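Local coordinates for protein Nab2p (Saccharomyces cerevisiae YJM1574, PDB 5L2L) that binds the poly(A) tails of mRNAs through CCCH zinc fingers, protecting transcripts from the exosome and helping to control tail length and nuclear export, at residues S27-C31 against I61-F65. Sequence-based numbering, arbitrary orientation.
Sequences SHIMC and IYCLF. With ZN (zinc ion), chain T; ZN (zinc ion), chain U; nucleotides of chain G; nucleotides of chain H.
His28 sets its CB over the centre of the Tyr62 ring, a CH-pi contact with CB 3.8 Å from the ring centroid. The imidazole leans across the same ring, planes at 40°, with ND1 3.6 Å from Tyr62 CD2. Ile61 CG1 lies against the opposite face, and Tyr62 OH hydrogen-bonds to the backbone N of Ile61 of the second subunit.

The extended chain of Met30 brings its CE methyl against two backbone carbonyls, 3.6 Å from Cys63 O and 3.7 Å from Ile61 O. The one apolar pair is Met30 CG with Leu64 CD2, at 4.2 Å.

No direct hydrogen bond joins the segments. One water donates to both His28 O (2.8 Å) and Tyr62 O (3.0 Å).

Cys31 and Cys63 each bind a zinc ion through SG. Cys31 SG also accepts a hydrogen bond from N6 of A11 of chain H. Phe65 lays one ring face on the base of A5 of chain G, CZ to C5 3.4 Å; replacing this ring by an alanine is likely to strip the aromatic face from that adenine and leave the base freer to shift.

Fingers 6 and 7 thus meet here through van der Waals packing and one bridging water, consistent with a modest interface. Tyr62 links this packing to the dimer: its ring serves the chain, its OH the second subunit.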
ATOM      1  N   SER F  27      -3.472   9.564 -15.556  1.00 21.98           N
ATOM      2  CA  SER F  27      -2.672  10.552 -16.270  1.00 22.41           C
ATOM      3  C   SER F  27      -2.519  11.810 -15.420  1.00 24.02           C
ATOM      4  O   SER F  27      -3.442  12.207 -14.704  1.00 24.84           O
ATOM      5  CB  SER F  27      -3.333  10.926 -17.603  1.00 24.29           C
ATOM      6  OG  SER F  27      -2.568  11.893 -18.296  1.00 24.90           O
ATOM      7  N   HIS F  28      -1.348  12.451 -15.524  1.00 25.48           N
ATOM      8  CA  HIS F  28      -1.154  13.759 -14.909  1.00 27.83           C
ATOM      9  C   HIS F  28      -1.848  14.872 -15.684  1.00 27.00           C
ATOM     10  O   HIS F  28      -1.944  15.994 -15.168  1.00 27.14           O
ATOM     11  CB  HIS F  28       0.346  14.094 -14.793  1.00 32.74           C
ATOM     12  CG  HIS F  28       1.140  13.105 -13.990  1.00 40.06           C
ATOM     13  ND1 HIS F  28       1.227  13.163 -12.615  1.00 44.83           N
ATOM     14  CD2 HIS F  28       1.885  12.035 -14.368  1.00 42.76           C
ATOM     15  CE1 HIS F  28       1.995  12.178 -12.180  1.00 45.52           C
ATOM     16  NE2 HIS F  28       2.403  11.477 -13.224  1.00 45.23           N
ATOM     17  N   ILE F  29      -2.321  14.586 -16.903  1.00 26.99           N
ATOM     18  CA  ILE F  29      -3.021  15.568 -17.726  1.00 27.14           C
ATOM     19  C   ILE F  29      -4.415  15.807 -17.159  1.00 27.27           C
ATOM     20  O   ILE F  29      -5.152  14.859 -16.855  1.00 26.44           O
ATOM     21  CB  ILE F  29      -3.079  15.086 -19.186  1.00 29.46           C
ATOM     22  CG1 ILE F  29      -1.669  15.005 -19.778  1.00 31.29           C
ATOM     23  CG2 ILE F  29      -3.957  16.009 -20.051  1.00 31.28           C
ATOM     24  CD1 ILE F  29      -1.594  14.316 -21.149  1.00 32.92           C
ATOM     25  N   MET F  30      -4.796  17.079 -17.019  1.00 27.23           N
ATOM     26  CA  MET F  30      -6.123  17.397 -16.507  1.00 28.79           C
ATOM     27  C   MET F  30      -7.169  17.295 -17.629  1.00 28.36           C
ATOM     28  O   MET F  30      -6.956  17.759 -18.761  1.00 28.63           O
ATOM     29  CB  MET F  30      -6.121  18.782 -15.852  1.00 31.72           C
ATOM     30  CG  MET F  30      -5.306  18.842 -14.502  1.00 33.33           C
ATOM     31  SD  MET F  30      -5.320  20.474 -13.712  1.00 40.82           S
ATOM     32  CE  MET F  30      -4.134  20.233 -12.375  1.00 38.10           C
ATOM     33  N   CYS F  31      -8.299  16.655 -17.312  1.00 25.38           N
ATOM     34  CA  CYS F  31      -9.339  16.418 -18.311  1.00 25.87           C
ATOM     35  C   CYS F  31      -9.820  17.734 -18.918  1.00 27.98           C
ATOM     36  O   CYS F  31     -10.096  18.702 -18.201  1.00 28.23           O
ATOM     37  CB  CYS F  31     -10.522  15.669 -17.687  1.00 24.88           C
ATOM     38  SG  CYS F  31     -11.839  15.268 -18.894  1.00 24.67           S
ATOM     39  N   ILE F  61       2.342  21.140  -9.693  1.00 18.43           N
ATOM     40  CA  ILE F  61       1.538  21.595 -10.832  1.00 18.87           C
ATOM     41  C   ILE F  61       0.433  20.601 -11.199  1.00 20.25           C
ATOM     42  O   ILE F  61      -0.532  20.976 -11.890  1.00 21.74           O
ATOM     43  CB  ILE F  61       2.400  21.896 -12.083  1.00 19.94           C
ATOM     44  CG1 ILE F  61       3.060  20.638 -12.658  1.00 21.16           C
ATOM     45  CG2 ILE F  61       3.442  22.991 -11.792  1.00 21.85           C
ATOM     46  CD1 ILE F  61       3.506  20.838 -14.098  1.00 24.16           C
ATOM     47  N   TYR F  62       0.526  19.355 -10.732  1.00 18.24           N
ATOM     48  CA  TYR F  62      -0.481  18.335 -11.021  1.00 17.22           C
ATOM     49  C   TYR F  62      -1.541  18.186  -9.927  1.00 17.43           C
ATOM     50  O   TYR F  62      -2.434  17.331 -10.058  1.00 19.72           O
ATOM     51  CB  TYR F  62       0.212  16.978 -11.255  1.00 18.21           C
ATOM     52  CG  TYR F  62       1.246  17.005 -12.365  1.00 18.10           C
ATOM     53  CD1 TYR F  62       0.958  17.576 -13.593  1.00 19.64           C
ATOM     54  CD2 TYR F  62       2.507  16.468 -12.174  1.00 17.47           C
ATOM     55  CE1 TYR F  62       1.898  17.606 -14.614  1.00 19.30           C
ATOM     56  CE2 TYR F  62       3.456  16.477 -13.184  1.00 18.11           C
ATOM     57  CZ  TYR F  62       3.151  17.045 -14.407  1.00 19.70           C
ATOM     58  OH  TYR F  62       4.108  17.079 -15.414  1.00 22.09           O
ATOM     59  N   CYS F  63      -1.477  18.994  -8.864  1.00 18.00           N
ATOM     60  CA  CYS F  63      -2.408  18.868  -7.741  1.00 16.73           C
ATOM     61  C   CYS F  63      -3.860  19.093  -8.166  1.00 17.79           C
ATOM     62  O   CYS F  63      -4.187  20.110  -8.791  1.00 18.23           O
ATOM     63  CB  CYS F  63      -2.012  19.865  -6.640  1.00 16.87           C
ATOM     64  SG  CYS F  63      -2.930  19.705  -5.081  1.00 17.88           S
ATOM     65  N   LEU F  64      -4.741  18.159  -7.770  1.00 16.77           N
ATOM     66  CA  LEU F  64      -6.164  18.213  -8.087  1.00 17.15           C
ATOM     67  C   LEU F  64      -7.040  18.781  -6.965  1.00 17.70           C
ATOM     68  O   LEU F  64      -8.262  18.872  -7.149  1.00 19.10           O
ATOM     69  CB  LEU F  64      -6.671  16.806  -8.455  1.00 17.39           C
ATOM     70  CG  LEU F  64      -6.031  16.148  -9.677  1.00 18.92           C
ATOM     71  CD1 LEU F  64      -6.515  14.700  -9.885  1.00 20.00           C
ATOM     72  CD2 LEU F  64      -6.307  16.967 -10.936  1.00 19.60           C
ATOM     73  N   PHE F  65      -6.471  19.145  -5.813  1.00 17.07           N
ATOM     74  CA  PHE F  65      -7.250  19.674  -4.690  1.00 18.30           C
ATOM     75  C   PHE F  65      -7.614  21.155  -4.929  1.00 19.69           C
ATOM     76  O   PHE F  65      -7.095  21.810  -5.841  1.00 20.01           O
ATOM     77  CB  PHE F  65      -6.469  19.497  -3.366  1.00 17.76           C
ATOM     78  CG  PHE F  65      -6.323  18.044  -2.922  1.00 17.09           C
ATOM     79  CD1 PHE F  65      -7.296  17.440  -2.115  1.00 18.63           C
ATOM     80  CD2 PHE F  65      -5.207  17.296  -3.285  1.00 18.52           C
ATOM     81  CE1 PHE F  65      -7.175  16.111  -1.717  1.00 18.11           C
ATOM     82  CE2 PHE F  65      -5.075  15.963  -2.874  1.00 18.63           C
ATOM     83  CZ  PHE F  65      -6.070  15.370  -2.090  1.00 17.25           C
TER
HETATM   84 ZN    ZN T 502     -12.765  13.345 -17.836  1.00 23.04          ZN
HETATM   85 ZN    ZN U 503      -2.323  21.625  -3.906  1.00 17.09          ZN
ATOM     86  P     A G   5      -3.660  10.900   3.852  1.00 20.39           P
ATOM     87  OP1   A G   5      -3.493  11.799   5.011  1.00 20.85           O
ATOM     88  OP2   A G   5      -4.928  10.942   3.099  1.00 20.66           O
ATOM     89  O5'   A G   5      -2.446  11.260   2.888  1.00 19.58           O
ATOM     90  C5'   A G   5      -2.153  10.473   1.728  1.00 19.17           C
ATOM     91  C4'   A G   5      -1.533  11.314   0.634  1.00 19.63           C
ATOM     92  O4'   A G   5      -2.539  12.213   0.068  1.00 19.45           O
ATOM     93  C3'   A G   5      -0.380  12.205   1.072  1.00 20.73           C
ATOM     94  O3'   A G   5       0.530  12.342  -0.015  1.00 21.02           O
ATOM     95  C2'   A G   5      -1.084  13.531   1.358  1.00 19.34           C
ATOM     96  O2'   A G   5      -0.261  14.683   1.327  1.00 19.30           O
ATOM     97  C1'   A G   5      -2.146  13.563   0.260  1.00 18.77           C
ATOM     98  N9    A G   5      -3.329  14.356   0.638  1.00 17.83           N
ATOM     99  C8    A G   5      -4.412  13.941   1.359  1.00 18.54           C
ATOM    100  N7    A G   5      -5.313  14.869   1.589  1.00 17.00           N
ATOM    101  C5    A G   5      -4.772  16.003   0.984  1.00 15.81           C
ATOM    102  C6    A G   5      -5.228  17.326   0.855  1.00 18.33           C
ATOM    103  N6    A G   5      -6.387  17.749   1.367  1.00 19.32           N
ATOM    104  N1    A G   5      -4.440  18.216   0.203  1.00 17.22           N
ATOM    105  C2    A G   5      -3.287  17.775  -0.320  1.00 18.04           C
ATOM    106  N3    A G   5      -2.764  16.544  -0.282  1.00 17.89           N
ATOM    107  C4    A G   5      -3.551  15.696   0.396  1.00 17.56           C
TER
ATOM    108  P     A H  11      -7.713  11.193 -28.454  1.00 47.25           P
ATOM    109  OP1   A H  11      -8.596  12.392 -28.455  1.00 49.54           O
ATOM    110  OP2   A H  11      -7.481  10.410 -29.687  1.00 47.67           O
ATOM    111  O5'   A H  11      -6.293  11.660 -27.917  1.00 44.56           O
ATOM    112  C5'   A H  11      -5.617  12.771 -28.494  1.00 43.43           C
ATOM    113  C4'   A H  11      -4.762  13.477 -27.476  1.00 42.11           C
ATOM    114  O4'   A H  11      -5.627  14.103 -26.487  1.00 40.91           O
ATOM    115  C3'   A H  11      -3.824  12.567 -26.694  1.00 41.86           C
ATOM    116  O3'   A H  11      -2.661  13.304 -26.312  1.00 44.14           O
ATOM    117  C2'   A H  11      -4.659  12.219 -25.463  1.00 40.02           C
ATOM    118  O2'   A H  11      -3.910  11.789 -24.348  1.00 40.54           O
ATOM    119  C1'   A H  11      -5.379  13.541 -25.205  1.00 38.52           C
ATOM    120  N9    A H  11      -6.673  13.427 -24.520  1.00 35.72           N
ATOM    121  C8    A H  11      -7.700  12.552 -24.783  1.00 36.01           C
ATOM    122  N7    A H  11      -8.763  12.725 -24.030  1.00 35.15           N
ATOM    123  C5    A H  11      -8.416  13.799 -23.219  1.00 33.61           C
ATOM    124  C6    A H  11      -9.110  14.483 -22.207  1.00 32.90           C
ATOM    125  N6    A H  11     -10.336  14.160 -21.786  1.00 31.27           N
ATOM    126  N1    A H  11      -8.483  15.513 -21.604  1.00 32.99           N
ATOM    127  C2    A H  11      -7.248  15.838 -22.005  1.00 32.27           C
ATOM    128  N3    A H  11      -6.490  15.275 -22.941  1.00 33.21           N
ATOM    129  C4    A H  11      -7.144  14.253 -23.527  1.00 34.35           C
TER
HETATM  130  O   HOH W   1      -3.318  16.325 -12.753  1.00 28.96           O